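Long-range contact in transcriptional activator, putative (Pyrococcus furiosus, PDB 1RTW), which is of unsettled function but, named a putative transcriptional activator, belongs to the all-helical TENA/THI-4/PQQC family: residues S3-W14 and T123-E134. Residues are numbered along the deposited sequence; the frame is centred on the assembly and turned at random.
Sequences SEELIKENENIW and TALYCEEKAYYE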
ATOM      1  N   SER B   3      27.017  -2.319   2.059  1.00 40.01           N
ATOM      2  CA  SER B   3      26.810  -3.106   3.275  1.00 42.13           C
ATOM      3  C   SER B   3      27.843  -2.820   4.356  1.00 42.32           C
ATOM      4  O   SER B   3      27.495  -2.575   5.510  1.00 41.73           O
ATOM      5  CB  SER B   3      26.803  -4.600   2.948  1.00 41.73           C
ATOM      6  OG  SER B   3      28.022  -4.995   2.353  1.00 41.77           O
ATOM      7  N   GLU B   4      29.115  -2.862   3.976  1.00 44.41           N
ATOM      8  CA  GLU B   4      30.190  -2.595   4.914  1.00 45.70           C
ATOM      9  C   GLU B   4      30.170  -1.134   5.339  1.00 45.77           C
ATOM     10  O   GLU B   4      30.474  -0.812   6.489  1.00 44.43           O
ATOM     11  CB  GLU B   4      31.535  -3.000   4.315  1.00 48.29           C
ATOM     12  CG  GLU B   4      31.667  -4.518   4.173  1.00 51.41           C
ATOM     13  CD  GLU B   4      33.037  -4.982   3.698  1.00 52.40           C
ATOM     14  OE1 GLU B   4      33.973  -4.154   3.620  1.00 53.76           O
ATOM     15  OE2 GLU B   4      33.175  -6.187   3.403  1.00 52.72           O
ATOM     16  N   GLU B   5      29.745  -0.262   4.432  1.00 46.21           N
ATOM     17  CA  GLU B   5      29.649   1.157   4.746  1.00 47.45           C
ATOM     18  C   GLU B   5      28.600   1.353   5.837  1.00 45.15           C
ATOM     19  O   GLU B   5      28.849   2.025   6.842  1.00 44.95           O
ATOM     20  CB  GLU B   5      29.243   1.953   3.509  1.00 52.79           C
ATOM     21  CG  GLU B   5      30.308   2.026   2.430  1.00 60.42           C
ATOM     22  CD  GLU B   5      29.825   2.734   1.170  1.00 65.13           C
ATOM     23  OE1 GLU B   5      28.876   3.550   1.248  1.00 66.62           O
ATOM     24  OE2 GLU B   5      30.400   2.467   0.092  1.00 67.48           O
ATOM     25  N   LEU B   6      27.427   0.759   5.624  1.00 41.69           N
ATOM     26  CA  LEU B   6      26.320   0.841   6.567  1.00 39.38           C
ATOM     27  C   LEU B   6      26.754   0.423   7.962  1.00 39.96           C
ATOM     28  O   LEU B   6      26.497   1.130   8.935  1.00 39.70           O
ATOM     29  CB  LEU B   6      25.170  -0.048   6.099  1.00 34.23           C
ATOM     30  CG  LEU B   6      24.428   0.420   4.849  1.00 30.93           C
ATOM     31  CD1 LEU B   6      23.402  -0.616   4.464  1.00 27.85           C
ATOM     32  CD2 LEU B   6      23.763   1.770   5.093  1.00 23.55           C
ATOM     33  N   ILE B   7      27.438  -0.714   8.041  1.00 41.38           N
ATOM     34  CA  ILE B   7      27.919  -1.251   9.308  1.00 44.07           C
ATOM     35  C   ILE B   7      28.957  -0.376   9.997  1.00 47.01           C
ATOM     36  O   ILE B   7      28.905  -0.191  11.212  1.00 45.66           O
ATOM     37  CB  ILE B   7      28.473  -2.679   9.114  1.00 43.15           C
ATOM     38  CG1 ILE B   7      27.308  -3.643   8.885  1.00 42.04           C
ATOM     39  CG2 ILE B   7      29.302  -3.114  10.320  1.00 42.93           C
ATOM     40  CD1 ILE B   7      27.725  -5.028   8.470  1.00 43.77           C
ATOM     41  N   LYS B   8      29.877   0.176   9.210  1.00 52.71           N
ATOM     42  CA  LYS B   8      30.949   1.030   9.715  1.00 58.02           C
ATOM     43  C   LYS B   8      30.444   2.299  10.406  1.00 56.45           C
ATOM     44  O   LYS B   8      30.898   2.644  11.498  1.00 54.64           O
ATOM     45  CB  LYS B   8      31.899   1.395   8.565  1.00 67.42           C
ATOM     46  CG  LYS B   8      33.120   2.221   8.970  1.00 77.66           C
ATOM     47  CD  LYS B   8      34.037   2.515   7.780  1.00 85.49           C
ATOM     48  CE  LYS B   8      33.357   3.398   6.737  1.00 90.67           C
ATOM     49  NZ  LYS B   8      34.229   3.640   5.551  1.00 96.96           N
ATOM     50  N   GLU B   9      29.456   2.945   9.800  1.00 54.85           N
ATOM     51  CA  GLU B   9      28.910   4.188  10.330  1.00 52.80           C
ATOM     52  C   GLU B   9      27.901   4.040  11.474  1.00 48.45           C
ATOM     53  O   GLU B   9      27.444   5.035  12.035  1.00 47.38           O
ATOM     54  CB  GLU B   9      28.394   5.028   9.155  1.00 56.17           C
ATOM     55  CG  GLU B   9      27.070   5.748   9.315  1.00 62.62           C
ATOM     56  CD  GLU B   9      26.469   6.132   7.969  1.00 66.41           C
ATOM     57  OE1 GLU B   9      25.649   7.074   7.926  1.00 67.88           O
ATOM     58  OE2 GLU B   9      26.808   5.485   6.951  1.00 68.06           O
ATOM     59  N   ASN B  10      27.578   2.794  11.829  1.00 44.36           N
ATOM     60  CA  ASN B  10      26.659   2.496  12.935  1.00 41.75           C
ATOM     61  C   ASN B  10      27.308   1.522  13.910  1.00 43.82           C
ATOM     62  O   ASN B  10      26.639   0.994  14.804  1.00 43.51           O
ATOM     63  CB  ASN B  10      25.343   1.872  12.446  1.00 37.05           C
ATOM     64  CG  ASN B  10      24.483   2.841  11.676  1.00 31.65           C
ATOM     65  OD1 ASN B  10      23.664   3.549  12.247  1.00 29.11           O
ATOM     66  ND2 ASN B  10      24.655   2.863  10.367  1.00 28.33           N
ATOM     67  N   GLU B  11      28.613   1.305  13.759  1.00 47.22           N
ATOM     68  CA  GLU B  11      29.334   0.379  14.626  1.00 49.76           C
ATOM     69  C   GLU B  11      29.211   0.747  16.100  1.00 48.13           C
ATOM     70  O   GLU B  11      29.280  -0.122  16.970  1.00 44.52           O
ATOM     71  CB  GLU B  11      30.806   0.269  14.209  1.00 55.91           C
ATOM     72  CG  GLU B  11      31.659   1.507  14.475  1.00 64.88           C
ATOM     73  CD  GLU B  11      33.096   1.362  13.979  1.00 68.45           C
ATOM     74  OE1 GLU B  11      33.412   0.366  13.289  1.00 69.98           O
ATOM     75  OE2 GLU B  11      33.915   2.256  14.275  1.00 69.47           O
ATOM     76  N   ASN B  12      28.959   2.021  16.377  1.00 47.91           N
ATOM     77  CA  ASN B  12      28.818   2.472  17.754  1.00 49.15           C
ATOM     78  C   ASN B  12      27.529   1.911  18.366  1.00 46.98           C
ATOM     79  O   ASN B  12      27.532   1.433  19.503  1.00 46.82           O
ATOM     80  CB  ASN B  12      28.845   4.004  17.830  1.00 54.07           C
ATOM     81  CG  ASN B  12      29.639   4.519  19.029  1.00 58.61           C
ATOM     82  OD1 ASN B  12      30.595   5.285  18.871  1.00 58.63           O
ATOM     83  ND2 ASN B  12      29.247   4.097  20.231  1.00 58.52           N
ATOM     84  N   ILE B  13      26.447   1.917  17.591  1.00 43.89           N
ATOM     85  CA  ILE B  13      25.170   1.390  18.061  1.00 39.54           C
ATOM     86  C   ILE B  13      25.218  -0.134  18.153  1.00 35.97           C
ATOM     87  O   ILE B  13      24.750  -0.715  19.128  1.00 34.05           O
ATOM     88  CB  ILE B  13      24.006   1.812  17.140  1.00 40.38           C
ATOM     89  CG1 ILE B  13      23.897   3.338  17.118  1.00 44.13           C
ATOM     90  CG2 ILE B  13      22.689   1.194  17.625  1.00 39.54           C
ATOM     91  CD1 ILE B  13      22.801   3.866  16.208  1.00 46.92           C
ATOM     92  N   TRP B  14      25.794  -0.778  17.140  1.00 33.23           N
ATOM     93  CA  TRP B  14      25.896  -2.237  17.136  1.00 31.77           C
ATOM     94  C   TRP B  14      26.747  -2.761  18.284  1.00 32.62           C
ATOM     95  O   TRP B  14      26.458  -3.820  18.839  1.00 31.20           O
ATOM     96  CB  TRP B  14      26.439  -2.746  15.795  1.00 26.11           C
ATOM     97  CG  TRP B  14      25.402  -2.721  14.706  1.00 23.82           C
ATOM     98  CD1 TRP B  14      24.549  -1.693  14.409  1.00 20.37           C
ATOM     99  CD2 TRP B  14      25.080  -3.782  13.799  1.00 20.05           C
ATOM    100  NE1 TRP B  14      23.716  -2.052  13.385  1.00 20.71           N
ATOM    101  CE2 TRP B  14      24.013  -3.336  12.993  1.00 19.52           C
ATOM    102  CE3 TRP B  14      25.581  -5.075  13.594  1.00 18.13           C
ATOM    103  CZ2 TRP B  14      23.443  -4.125  11.993  1.00 16.13           C
ATOM    104  CZ3 TRP B  14      25.015  -5.860  12.598  1.00 17.10           C
ATOM    105  CH2 TRP B  14      23.953  -5.381  11.814  1.00 15.58           C
ATOM    106  N   THR B 123      17.215  -2.426   2.537  1.00 15.93           N
ATOM    107  CA  THR B 123      18.264  -2.041   3.472  1.00 16.71           C
ATOM    108  C   THR B 123      17.799  -2.407   4.883  1.00 16.16           C
ATOM    109  O   THR B 123      18.582  -2.936   5.685  1.00 19.54           O
ATOM    110  CB  THR B 123      18.591  -0.516   3.377  1.00 18.16           C
ATOM    111  OG1 THR B 123      19.180  -0.238   2.105  1.00 17.02           O
ATOM    112  CG2 THR B 123      19.573  -0.093   4.444  1.00 16.25           C
ATOM    113  N   ALA B 124      16.520  -2.168   5.177  1.00 13.68           N
ATOM    114  CA  ALA B 124      15.978  -2.500   6.501  1.00 12.81           C
ATOM    115  C   ALA B 124      16.031  -4.013   6.731  1.00 12.74           C
ATOM    116  O   ALA B 124      16.331  -4.472   7.840  1.00 11.22           O
ATOM    117  CB  ALA B 124      14.546  -1.997   6.644  1.00 10.16           C
ATOM    118  N   LEU B 125      15.759  -4.779   5.671  1.00 10.96           N
ATOM    119  CA  LEU B 125      15.788  -6.228   5.755  1.00 11.93           C
ATOM    120  C   LEU B 125      17.193  -6.693   6.134  1.00 13.64           C
ATOM    121  O   LEU B 125      17.365  -7.436   7.095  1.00 12.44           O
ATOM    122  CB  LEU B 125      15.371  -6.861   4.427  1.00 10.26           C
ATOM    123  CG  LEU B 125      15.505  -8.393   4.384  1.00  8.53           C
ATOM    124  CD1 LEU B 125      14.516  -9.024   5.355  1.00  9.26           C
ATOM    125  CD2 LEU B 125      15.246  -8.881   2.993  1.00  6.27           C
ATOM    126  N   TYR B 126      18.190  -6.222   5.388  1.00 16.59           N
ATOM    127  CA  TYR B 126      19.584  -6.577   5.640  1.00 18.79           C
ATOM    128  C   TYR B 126      19.964  -6.316   7.084  1.00 17.70           C
ATOM    129  O   TYR B 126      20.477  -7.198   7.768  1.00 20.81           O
ATOM    130  CB  TYR B 126      20.531  -5.772   4.733  1.00 20.67           C
ATOM    131  CG  TYR B 126      21.998  -6.030   5.019  1.00 20.92           C
ATOM    132  CD1 TYR B 126      22.512  -7.324   4.995  1.00 22.66           C
ATOM    133  CD2 TYR B 126      22.861  -4.985   5.346  1.00 22.90           C
ATOM    134  CE1 TYR B 126      23.840  -7.576   5.289  1.00 24.45           C
ATOM    135  CE2 TYR B 126      24.204  -5.222   5.641  1.00 23.80           C
ATOM    136  CZ  TYR B 126      24.685  -6.525   5.613  1.00 25.06           C
ATOM    137  OH  TYR B 126      26.004  -6.791   5.915  1.00 27.65           O
ATOM    138  N   CYS B 127      19.724  -5.088   7.523  1.00 16.03           N
ATOM    139  CA  CYS B 127      20.031  -4.670   8.880  1.00 15.38           C
ATOM    140  C   CYS B 127      19.453  -5.618   9.936  1.00 15.66           C
ATOM    141  O   CYS B 127      20.176  -6.110  10.792  1.00 15.70           O
ATOM    142  CB  CYS B 127      19.524  -3.244   9.092  1.00 14.29           C
ATOM    143  SG  CYS B 127      19.920  -2.525  10.686  1.00 14.66           S
ATOM    144  N   GLU B 128      18.154  -5.881   9.856  1.00 16.52           N
ATOM    145  CA  GLU B 128      17.468  -6.779  10.788  1.00 16.98           C
ATOM    146  C   GLU B 128      18.041  -8.204  10.824  1.00 16.43           C
ATOM    147  O   GLU B 128      18.133  -8.821  11.886  1.00 14.45           O
ATOM    148  CB  GLU B 128      15.978  -6.846  10.419  1.00 20.31           C
ATOM    149  CG  GLU B 128      15.288  -8.188  10.751  1.00 28.41           C
ATOM    150  CD  GLU B 128      14.261  -8.616   9.709  1.00 31.17           C
ATOM    151  OE1 GLU B 128      14.158  -7.988   8.641  1.00 36.16           O
ATOM    152  OE2 GLU B 128      13.531  -9.587   9.950  1.00 36.64           O
ATOM    153  N   GLU B 129      18.347  -8.754   9.653  1.00 16.26           N
ATOM    154  CA  GLU B 129      18.880 -10.114   9.587  1.00 17.70           C
ATOM    155  C   GLU B 129      20.333 -10.164  10.014  1.00 16.48           C
ATOM    156  O   GLU B 129      20.728 -11.038  10.772  1.00 16.58           O
ATOM    157  CB  GLU B 129      18.717 -10.705   8.177  1.00 16.76           C
ATOM    158  CG  GLU B 129      17.291 -10.654   7.612  1.00 17.85           C
ATOM    159  CD  GLU B 129      16.285 -11.474   8.415  1.00 17.42           C
ATOM    160  OE1 GLU B 129      16.343 -11.432   9.646  1.00 20.26           O
ATOM    161  OE2 GLU B 129      15.405 -12.134   7.828  1.00 19.57           O
ATOM    162  N   LYS B 130      21.113  -9.204   9.529  1.00 16.94           N
ATOM    163  CA  LYS B 130      22.530  -9.121   9.844  1.00 16.37           C
ATOM    164  C   LYS B 130      22.735  -8.865  11.338  1.00 16.62           C
ATOM    165  O   LYS B 130      23.653  -9.420  11.954  1.00 18.05           O
ATOM    166  CB  LYS B 130      23.175  -8.025   8.996  1.00 16.23           C
ATOM    167  CG  LYS B 130      24.627  -7.743   9.295  1.00 16.52           C
ATOM    168  CD  LYS B 130      25.522  -8.905   8.942  1.00 16.75           C
ATOM    169  CE  LYS B 130      26.974  -8.537   9.152  1.00 15.53           C
ATOM    170  NZ  LYS B 130      27.854  -9.717   8.972  1.00 18.06           N
ATOM    171  N   ALA B 131      21.859  -8.059  11.929  1.00 14.65           N
ATOM    172  CA  ALA B 131      21.941  -7.764  13.354  1.00 14.03           C
ATOM    173  C   ALA B 131      21.777  -9.034  14.185  1.00 15.24           C
ATOM    174  O   ALA B 131      22.561  -9.286  15.104  1.00 15.01           O
ATOM    175  CB  ALA B 131      20.884  -6.762  13.746  1.00 10.36           C
ATOM    176  N   TYR B 132      20.770  -9.843  13.852  1.00 16.76           N
ATOM    177  CA  TYR B 132      20.517 -11.068  14.601  1.00 18.25           C
ATOM    178  C   TYR B 132      21.577 -12.130  14.374  1.00 20.48           C
ATOM    179  O   TYR B 132      21.898 -12.904  15.286  1.00 19.88           O
ATOM    180  CB  TYR B 132      19.122 -11.611  14.298  1.00 17.35           C
ATOM    181  CG  TYR B 132      18.182 -11.479  15.467  1.00 16.82           C
ATOM    182  CD1 TYR B 132      17.257 -12.474  15.756  1.00 15.13           C
ATOM    183  CD2 TYR B 132      18.246 -10.369  16.313  1.00 16.28           C
ATOM    184  CE1 TYR B 132      16.413 -12.373  16.872  1.00 16.47           C
ATOM    185  CE2 TYR B 132      17.410 -10.262  17.429  1.00 17.38           C
ATOM    186  CZ  TYR B 132      16.496 -11.264  17.704  1.00 16.59           C
ATOM    187  OH  TYR B 132      15.665 -11.144  18.804  1.00 19.15           O
ATOM    188  N   TYR B 133      22.136 -12.147  13.168  1.00 22.23           N
ATOM    189  CA  TYR B 133      23.182 -13.103  12.837  1.00 24.09           C
ATOM    190  C   TYR B 133      24.387 -12.838  13.737  1.00 24.53           C
ATOM    191  O   TYR B 133      24.919 -13.759  14.353  1.00 25.29           O
ATOM    192  CB  TYR B 133      23.569 -12.991  11.362  1.00 25.38           C
ATOM    193  CG  TYR B 133      24.677 -13.934  10.931  1.00 24.85           C
ATOM    194  CD1 TYR B 133      24.640 -15.287  11.259  1.00 25.30           C
ATOM    195  CD2 TYR B 133      25.766 -13.462  10.203  1.00 26.20           C
ATOM    196  CE1 TYR B 133      25.667 -16.150  10.872  1.00 28.32           C
ATOM    197  CE2 TYR B 133      26.799 -14.308   9.808  1.00 27.05           C
ATOM    198  CZ  TYR B 133      26.749 -15.651  10.141  1.00 29.49           C
ATOM    199  OH  TYR B 133      27.768 -16.490   9.728  1.00 28.16           O
ATOM    200  N   GLU B 134      24.770 -11.572  13.856  1.00 25.04           N
ATOM    201  CA  GLU B 134      25.905 -11.191  14.694  1.00 25.51           C
ATOM    202  C   GLU B 134      25.680 -11.440  16.187  1.00 27.93           C
ATOM    203  O   GLU B 134      26.541 -12.016  16.859  1.00 29.71           O
ATOM    204  CB  GLU B 134      26.273  -9.724  14.458  1.00 23.36           C
ATOM    205  CG  GLU B 134      26.847  -9.443  13.076  1.00 21.43           C
ATOM    206  CD  GLU B 134      28.107 -10.236  12.783  1.00 22.47           C
ATOM    207  OE1 GLU B 134      28.939 -10.406  13.699  1.00 24.41           O
ATOM    208  OE2 GLU B 134      28.270 -10.693  11.634  1.00 23.45           O
TER
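A knob-into-hole contact joins the N-terminal helices 2-8 and 11-15 to helix 118-142: the indole of Trp14 enters a hole formed by Cys127, Lys130, Ala131 and Glu134. Its six-membered ring leads. CH2 lies 3.4 Å from the backbone N of Ala131 and 3.9 Å from its CB, and CG of Lys130 meets the ring edge 3.5 Å from CH2. CG of Glu134 lies farther along that edge, near CZ3, while SG of Cys127 makes a sulfur-aromatic contact at the edge, 5.5 Å from the ring centroid and 81° off its normal. With CG of Trp14 anti to the carbonyl carbon (chi1 -77°), the indole points at helix 118-142; its NE1 hydrogen-bonds to OG of Ser195, on helix 181-201.

In this all-helical TENA/THI-4/PQQC chain, the axes of segments 3-8 and 123-134 approach to 11.6 Å and cross at -66°, and Ser3, Leu6 and Ile7 meet Thr123, Tyr126 and Lys130 between them. CD1 of Ile7 reaches 3.5 Å from OH of Tyr126, the two side chains crossing nearly at right angles, and also touches CE of Lys130. CB of Ser3 packs by CE2 and OH of the same tyrosine. Deeper in, CD1 of Leu6 meets CG2 of Thr123 at 3.9 Å, near helices 159-176 and 181-201.

Lys130 serves both halves of the contact. Its CB sits over one face of the Tyr126 ring, offset toward the rim, and the bend at chi2 carries the chain past Trp14 and Ile7 to a salt bridge, NZ to OE2 of Glu134, 2.9 Å. That carboxylate oxygen, approached on its anti side from out of the carboxylate plane, also pairs with Lys137.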